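PDB 4TVM: citrate synthase from Mycobacterium tuberculosis, which catalyses the condensation of oxaloacetate with acetyl-CoA and water to give citrate and CoA, a step of the Krebs cycle. Local coordinates for residues L120-F123 against F124-F127; N142-S145 against A146-D150; A221-M224 against L225-H229. One frame throughout, in Å; residues are numbered along the deposited sequence.

In the fold
From the N terminus, the three contacts come in series: each is a local stretch of continuous chain, so none closes a long loop and none nests in or crosses another. Interaction 1 carries helix 118-122 into the loop before helix 133-147. Interaction 2 is the last turn of that second helix and the chain just beyond it. The two touch through packing, with Leu120 and Phe123 resting on Ala143, Leu144 and Tyr147, and both reach the second subunit of the dimer. Interaction 3, on helix 216-229, stands apart, its nearest atoms about 16 Å from interaction 1 and about 17 Å from interaction 2, and leads to the oxaloacetate pocket.

Interaction 1: residues L120-F123 against F124-F127; sequences LKRF and FDGF
Phe124 turns its backbone N back to Lys121 O, 3.2 Å away with an N-H...O angle of 150°, as the chain of helix 118-122 tightens into a 3-10 turn. The same three-residue spacing carries on along the backbone. Gly126 N makes a weak bond to Phe123 O at 3.3 Å, and Phe127 N a weak one to Phe124 O. Between the bonds of Phe124 and Gly126, Asp125 N donates to Arg122 O, though that oxygen sits too close to a neighbour in the model for the bond length to mean much. Of the four links in this run, then, the one to Lys121 O is the sound one. Leu120 O and Lys121 O both lie at the edge of the Phe124 ring, the former 3.5 Å from CD1, while Val136, Ile174 and Phe187 of the same chain also pack on Phe124, the last ring edge-to-face. At the polar end of Lys121, NZ is hydrogen-bonded to Tyr189 OH.

On the side facing the second subunit, Phe123 and Phe127 meet obliquely, with ring centroids 5.8 Å apart and planes at 82°. Each also packs edge-to-face against the other's counterpart in the second subunit. Phe123 has CG anti to its own amide nitrogen (chi1 -178°), which carries the ring out so that its CE1 lies 3.9 Å from CE2 of Phe127.

Interaction 2: residues N142-S145 against A146-D150; sequences NALS and AYYQD
Leu144 O gathers two amides from the following turn, Tyr147 N at 3.0 Å and Tyr148 N at 2.8 Å. The second lies nearly in line with the C=O bond, with a C=O...N angle of 166°, as in an alpha-helix. Tyr147 N instead sits well above the carbonyl plane, as expected of a link spanning only three residues. One residue earlier the helix shows the same mixture: Ala143 O accepts Ala146 N at 2.8 Å, also from above its plane, and Tyr147 N makes a weak, longer bond to it. Three- and four-residue links therefore share the two carbonyls, and both are satisfied within the turn.

The side chains follow this winding. Leu144 and Tyr148 slant across one another, CD2 of the leucine lying 3.9 Å from CD2 of the tyrosine. Tyr148 has CG beside its own backbone N (chi1 -58°), which brings the ring back so that its edge approaches Leu144 O. At the far end of that ring, OH is hydrogen-bonded to His117 N. Tyr147 likewise presents its edge to a carbonyl, with CD1 3.2 Å from Ala143 O. Further on, the methylene CG of Gln149 rests 3.3 Å from Ser145 O.

Neighbours close in from several directions. Phe252 of helix 251-262 covers Leu144, Ser145 and Tyr148, and Ser145 OG is hydrogen-bonded to Asn250 ND2. Ala143 packs on Ser139 of the second subunit, and Tyr147 on Gly126 of that subunit. Mixed three- and four-residue bonding of this sort is typical of the C-terminal turn of a helix, here helix 133-147 at the interface of the citrate synthase dimer.

Interaction 3: residues A221-M224 against L225-H229; sequences ALDM and LFILH. With OAA (oxaloacetate ion), chain B.
Leu222 lays its CG over the ring of Phe226, off-centre, in a CH-pi contact 4.2 Å from the centroid. With CG anti to the backbone nitrogen (chi1 -165°), the leucine stands out from the helix, and the Phe226 ring leans back toward it. On another side Met224 and Leu228 run side by side, Met224 CG being 4.1 Å from Leu228 CD1. Alpha-helical bonds hold these pairs one turn apart: Phe226 N to Leu222 O at 3.1 Å and Leu228 N to Met224 O at 3.0 Å, with Leu225 N to Ala221 O alongside.

Around this turn of helix 216-229, Leu222 packs on helix 196-205, Leu225 on helix 367-375, and Met224 and Leu228 on helix 317-329. Asp223 OD1 is hydrogen-bonded to Phe85 N.

The turn delivers His229 to the oxaloacetate pocket, where the ring edge faces the ligand, CE1 lying 3.6 Å from O2 of the oxaloacetate ion. His229 N is weakly bonded to Leu225 O and Phe226 O, and Arg391 NE holds its carbonyl. Arg391 NH2 is hydrogen-bonded to the ligand, so the same arginine probably offsets part of the ligand's negative charge.

Interaction 1: residues L120-F123 against F124-F127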
loop_
_atom_site.group_PDB
_atom_site.type_symbol
_atom_site.label_atom_id
_atom_site.label_comp_id
_atom_site.label_asym_id
_atom_site.label_seq_id
_atom_site.Cartn_x
_atom_site.Cartn_y
_atom_site.Cartn_z
ATOM N N LEU A 120 -4.793 22.671 5.184
ATOM C CA LEU A 120 -4.113 21.655 4.382
ATOM C C LEU A 120 -3.154 22.291 3.437
ATOM O O LEU A 120 -2.093 21.749 3.162
ATOM C CB LEU A 120 -5.079 20.771 3.609
ATOM C CG LEU A 120 -4.334 19.652 2.876
ATOM C CD1 LEU A 120 -3.695 18.709 3.869
ATOM C CD2 LEU A 120 -5.228 18.888 1.911
ATOM N N LYS A 121 -3.487 23.468 2.967
ATOM C CA LYS A 121 -2.505 24.290 2.238
ATOM C C LYS A 121 -1.317 24.638 3.097
ATOM O O LYS A 121 -0.193 24.411 2.697
ATOM C CB LYS A 121 -3.154 25.574 1.770
ATOM C CG LYS A 121 -2.398 26.294 0.683
ATOM C CD LYS A 121 -2.811 27.749 0.622
ATOM C CE LYS A 121 -2.147 28.475 -0.533
ATOM N NZ LYS A 121 -1.593 29.771 -0.094
ATOM N N ARG A 122 -1.581 25.177 4.296
ATOM C CA ARG A 122 -0.535 25.568 5.243
ATOM C C ARG A 122 0.386 24.415 5.657
ATOM O O ARG A 122 1.574 24.604 5.817
ATOM C CB ARG A 122 -1.173 26.163 6.492
ATOM C CG ARG A 122 -1.561 27.631 6.396
ATOM C CD ARG A 122 -2.542 28.002 7.508
ATOM N NE ARG A 122 -2.077 27.552 8.821
ATOM C CZ ARG A 122 -2.746 27.723 9.964
ATOM N NH1 ARG A 122 -3.928 28.341 9.982
ATOM N NH2 ARG A 122 -2.221 27.280 11.105
ATOM N N PHE A 123 -0.185 23.232 5.858
ATOM C CA PHE A 123 0.542 22.002 6.170
ATOM C C PHE A 123 1.737 21.712 5.265
ATOM O O PHE A 123 2.664 21.047 5.680
ATOM C CB PHE A 123 -0.458 20.871 6.054
ATOM C CG PHE A 123 0.077 19.511 6.381
ATOM C CD1 PHE A 123 0.605 18.710 5.385
ATOM C CD2 PHE A 123 -0.070 18.991 7.649
ATOM C CE1 PHE A 123 1.039 17.423 5.658
ATOM C CE2 PHE A 123 0.371 17.707 7.940
ATOM C CZ PHE A 123 0.919 16.915 6.936
ATOM N N PHE A 124 1.733 22.236 4.037
ATOM C CA PHE A 124 2.941 22.214 3.206
ATOM C C PHE A 124 4.107 22.966 3.835
ATOM O O PHE A 124 5.277 22.728 3.491
ATOM C CB PHE A 124 2.656 22.760 1.800
ATOM C CG PHE A 124 1.938 21.766 0.880
ATOM C CD1 PHE A 124 0.546 21.663 0.880
ATOM C CD2 PHE A 124 2.657 20.960 0.021
ATOM C CE1 PHE A 124 -0.111 20.781 0.042
ATOM C CE2 PHE A 124 2.018 20.086 -0.832
ATOM C CZ PHE A 124 0.626 19.993 -0.823
ATOM N N ASP A 125 3.794 23.851 4.775
ATOM C CA ASP A 125 4.810 24.667 5.416
ATOM C C ASP A 125 5.787 23.878 6.272
ATOM O O ASP A 125 6.930 24.299 6.455
ATOM C CB ASP A 125 4.152 25.788 6.236
ATOM C CG ASP A 125 3.513 26.848 5.352
ATOM O OD1 ASP A 125 3.681 26.757 4.117
ATOM O OD2 ASP A 125 2.844 27.769 5.874
ATOM N N GLY A 126 5.339 22.729 6.772
ATOM C CA GLY A 126 6.132 21.900 7.669
ATOM C C GLY A 126 7.198 21.069 6.998
ATOM O O GLY A 126 8.170 20.625 7.638
ATOM N N PHE A 127 7.041 20.820 5.710
ATOM C CA PHE A 127 8.081 20.090 4.993
ATOM C C PHE A 127 9.368 20.929 4.877
ATOM O O PHE A 127 9.339 22.163 4.984
ATOM C CB PHE A 127 7.563 19.655 3.619
ATOM C CG PHE A 127 6.479 18.620 3.703
ATOM C CD1 PHE A 127 6.765 17.326 4.132
ATOM C CD2 PHE A 127 5.173 18.924 3.360
ATOM C CE1 PHE A 127 5.763 16.370 4.195
ATOM C CE2 PHE A 127 4.162 17.965 3.443
ATOM C CZ PHE A 127 4.455 16.696 3.869
#

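Interaction 2: residues N142-S145 against A146-D150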
loop_
_atom_site.group_PDB
_atom_site.type_symbol
_atom_site.label_atom_id
_atom_site.label_comp_id
_atom_site.label_asym_id
_atom_site.label_seq_id
_atom_site.Cartn_x
_atom_site.Cartn_y
_atom_site.Cartn_z
ATOM N N ASN A 142 -2.365 10.970 2.655
ATOM C CA ASN A 142 -2.775 10.386 3.939
ATOM C C ASN A 142 -3.451 11.416 4.841
ATOM O O ASN A 142 -4.478 11.120 5.466
ATOM C CB ASN A 142 -1.581 9.763 4.617
ATOM C CG ASN A 142 -1.166 8.457 3.934
ATOM O OD1 ASN A 142 -1.878 7.432 4.022
ATOM N ND2 ASN A 142 -0.040 8.490 3.223
ATOM N N ALA A 143 -2.944 12.650 4.831
ATOM C CA ALA A 143 -3.513 13.719 5.649
ATOM C C ALA A 143 -4.936 14.153 5.226
ATOM O O ALA A 143 -5.651 14.845 5.979
ATOM C CB ALA A 143 -2.576 14.912 5.643
ATOM N N LEU A 144 -5.361 13.777 4.031
ATOM C CA LEU A 144 -6.716 14.124 3.563
ATOM C C LEU A 144 -7.802 13.628 4.483
ATOM O O LEU A 144 -8.848 14.259 4.595
ATOM C CB LEU A 144 -6.991 13.473 2.209
ATOM C CG LEU A 144 -6.308 14.137 1.046
ATOM C CD1 LEU A 144 -6.361 13.212 -0.154
ATOM C CD2 LEU A 144 -6.998 15.468 0.738
ATOM N N SER A 145 -7.587 12.457 5.072
ATOM C CA SER A 145 -8.552 11.881 5.964
ATOM C C SER A 145 -8.664 12.743 7.217
ATOM O O SER A 145 -9.682 12.732 7.894
ATOM C CB SER A 145 -8.157 10.460 6.326
ATOM O OG SER A 145 -8.199 9.620 5.183
ATOM N N ALA A 146 -7.624 13.511 7.513
ATOM C CA ALA A 146 -7.687 14.486 8.589
ATOM C C ALA A 146 -8.587 15.690 8.271
ATOM O O ALA A 146 -9.063 16.347 9.188
ATOM C CB ALA A 146 -6.276 14.967 8.956
ATOM N N TYR A 147 -8.778 16.030 6.999
ATOM C CA TYR A 147 -9.533 17.255 6.660
ATOM C C TYR A 147 -10.881 16.991 6.019
ATOM O O TYR A 147 -11.727 17.875 5.936
ATOM C CB TYR A 147 -8.720 18.131 5.725
ATOM C CG TYR A 147 -7.507 18.675 6.360
ATOM C CD1 TYR A 147 -6.306 17.963 6.324
ATOM C CD2 TYR A 147 -7.541 19.887 7.038
ATOM C CE1 TYR A 147 -5.156 18.453 6.943
ATOM C CE2 TYR A 147 -6.394 20.385 7.665
ATOM C CZ TYR A 147 -5.214 19.672 7.602
ATOM O OH TYR A 147 -4.092 20.166 8.191
ATOM N N TYR A 148 -11.058 15.787 5.510
ATOM C CA TYR A 148 -12.266 15.428 4.816
ATOM C C TYR A 148 -12.747 14.138 5.473
ATOM O O TYR A 148 -12.966 13.132 4.814
ATOM C CB TYR A 148 -11.978 15.329 3.295
ATOM C CG TYR A 148 -11.421 16.653 2.754
ATOM C CD1 TYR A 148 -12.265 17.689 2.380
ATOM C CD2 TYR A 148 -10.051 16.884 2.661
ATOM C CE1 TYR A 148 -11.775 18.911 1.902
ATOM C CE2 TYR A 148 -9.552 18.094 2.190
ATOM C CZ TYR A 148 -10.420 19.120 1.823
ATOM O OH TYR A 148 -9.918 20.364 1.385
ATOM N N GLN A 149 -12.866 14.211 6.808
ATOM C CA GLN A 149 -13.522 13.208 7.670
ATOM C C GLN A 149 -14.979 13.089 7.253
ATOM O O GLN A 149 -15.652 12.095 7.475
ATOM C CB GLN A 149 -13.518 13.690 9.130
ATOM C CG GLN A 149 -12.164 13.921 9.757
ATOM C CD GLN A 149 -12.257 14.280 11.229
ATOM O OE1 GLN A 149 -12.993 15.189 11.614
ATOM N NE2 GLN A 149 -11.498 13.573 12.062
ATOM N N ASP A 150 -15.456 14.189 6.714
ATOM C CA ASP A 150 -16.763 14.342 6.132
ATOM C C ASP A 150 -17.394 13.101 5.442
ATOM O O ASP A 150 -18.530 12.758 5.733
ATOM C CB ASP A 150 -16.629 15.487 5.106
ATOM C CG ASP A 150 -17.910 16.180 4.846
ATOM O OD1 ASP A 150 -18.965 15.655 5.239
ATOM O OD2 ASP A 150 -17.867 17.266 4.244
#

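Interaction 3: residues A221-M224 against L225-H229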
loop_
_atom_site.group_PDB
_atom_site.type_symbol
_atom_site.label_atom_id
_atom_site.label_comp_id
_atom_site.label_asym_id
_atom_site.label_seq_id
_atom_site.Cartn_x
_atom_site.Cartn_y
_atom_site.Cartn_z
ATOM N N ALA A 221 -0.853 18.240 -25.130
ATOM C CA ALA A 221 0.132 17.207 -24.936
ATOM C C ALA A 221 0.005 16.569 -23.551
ATOM O O ALA A 221 0.082 15.362 -23.421
ATOM C CB ALA A 221 1.510 17.769 -25.115
ATOM N N LEU A 222 -0.184 17.374 -22.512
ATOM C CA LEU A 222 -0.323 16.815 -21.178
ATOM C C LEU A 222 -1.630 16.057 -21.025
ATOM O O LEU A 222 -1.661 14.961 -20.467
ATOM C CB LEU A 222 -0.257 17.918 -20.147
ATOM C CG LEU A 222 -0.040 17.380 -18.745
ATOM C CD1 LEU A 222 1.322 16.708 -18.693
ATOM C CD2 LEU A 222 -0.186 18.505 -17.730
ATOM N N ASP A 223 -2.712 16.639 -21.537
ATOM C CA ASP A 223 -4.035 16.014 -21.455
ATOM C C ASP A 223 -4.032 14.647 -22.094
ATOM O O ASP A 223 -4.483 13.668 -21.511
ATOM C CB ASP A 223 -5.076 16.898 -22.130
ATOM C CG ASP A 223 -6.483 16.529 -21.746
ATOM O OD1 ASP A 223 -6.956 15.479 -22.185
ATOM O OD2 ASP A 223 -7.119 17.277 -20.987
ATOM N N MET A 224 -3.481 14.568 -23.294
ATOM C CA MET A 224 -3.366 13.285 -23.967
ATOM C C MET A 224 -2.568 12.305 -23.127
ATOM O O MET A 224 -2.984 11.167 -22.928
ATOM C CB MET A 224 -2.703 13.462 -25.327
ATOM C CG MET A 224 -2.773 12.228 -26.196
ATOM S SD MET A 224 -2.222 12.516 -27.895
ATOM C CE MET A 224 -0.496 12.064 -27.767
ATOM N N LEU A 225 -1.421 12.748 -22.624
ATOM C CA LEU A 225 -0.535 11.854 -21.892
ATOM C C LEU A 225 -1.161 11.225 -20.618
ATOM O O LEU A 225 -0.801 10.111 -20.218
ATOM C CB LEU A 225 0.751 12.592 -21.535
ATOM C CG LEU A 225 1.954 12.250 -22.404
ATOM C CD1 LEU A 225 3.036 13.295 -22.217
ATOM C CD2 LEU A 225 2.460 10.871 -22.027
ATOM N N PHE A 226 -2.076 11.941 -19.971
ATOM C CA PHE A 226 -2.824 11.368 -18.880
ATOM C C PHE A 226 -3.838 10.347 -19.365
ATOM O O PHE A 226 -4.136 9.401 -18.664
ATOM C CB PHE A 226 -3.540 12.450 -18.089
ATOM C CG PHE A 226 -2.627 13.383 -17.344
ATOM C CD1 PHE A 226 -1.347 13.004 -16.964
ATOM C CD2 PHE A 226 -3.086 14.631 -16.974
ATOM C CE1 PHE A 226 -0.536 13.868 -16.259
ATOM C CE2 PHE A 226 -2.291 15.500 -16.264
ATOM C CZ PHE A 226 -1.014 15.115 -15.897
ATOM N N ILE A 227 -4.356 10.500 -20.571
ATOM C CA ILE A 227 -5.218 9.458 -21.150
ATOM C C ILE A 227 -4.405 8.188 -21.348
ATOM O O ILE A 227 -4.838 7.069 -20.978
ATOM C CB ILE A 227 -5.847 9.876 -22.493
ATOM C CG1 ILE A 227 -6.579 11.215 -22.335
ATOM C CG2 ILE A 227 -6.804 8.797 -22.989
ATOM C CD1 ILE A 227 -7.234 11.757 -23.592
ATOM N N LEU A 228 -3.199 8.348 -21.876
ATOM C CA LEU A 228 -2.328 7.183 -22.120
ATOM C C LEU A 228 -1.982 6.453 -20.863
ATOM O O LEU A 228 -1.791 5.241 -20.898
ATOM C CB LEU A 228 -1.073 7.575 -22.873
ATOM C CG LEU A 228 -1.371 7.892 -24.350
ATOM C CD1 LEU A 228 -0.516 9.033 -24.882
ATOM C CD2 LEU A 228 -1.223 6.659 -25.225
ATOM N N HIS A 229 -1.931 7.175 -19.739
ATOM C CA HIS A 229 -1.545 6.579 -18.438
ATOM C C HIS A 229 -2.701 6.404 -17.473
ATOM O O HIS A 229 -2.498 5.949 -16.354
ATOM C CB HIS A 229 -0.482 7.436 -17.775
ATOM C CG HIS A 229 0.869 7.324 -18.405
ATOM N ND1 HIS A 229 1.767 6.333 -18.065
ATOM C CD2 HIS A 229 1.488 8.093 -19.335
ATOM C CE1 HIS A 229 2.878 6.491 -18.765
ATOM N NE2 HIS A 229 2.732 7.548 -19.548
HETATM O O1 OAA B . 1.618 2.534 -17.328
HETATM O O2 OAA B . 3.728 3.136 -17.660
HETATM O O4 OAA B . 2.618 -1.964 -16.344
HETATM O O5 OAA B . 1.010 -1.197 -15.069
HETATM O O3 OAA B . 1.639 1.154 -15.307
HETATM C C1 OAA B . 2.849 2.285 -17.361
HETATM C C2 OAA B . 3.259 0.877 -17.030
HETATM C C3 OAA B . 2.281 0.381 -15.995
HETATM C C4 OAA B . 1.999 -1.025 -15.785
#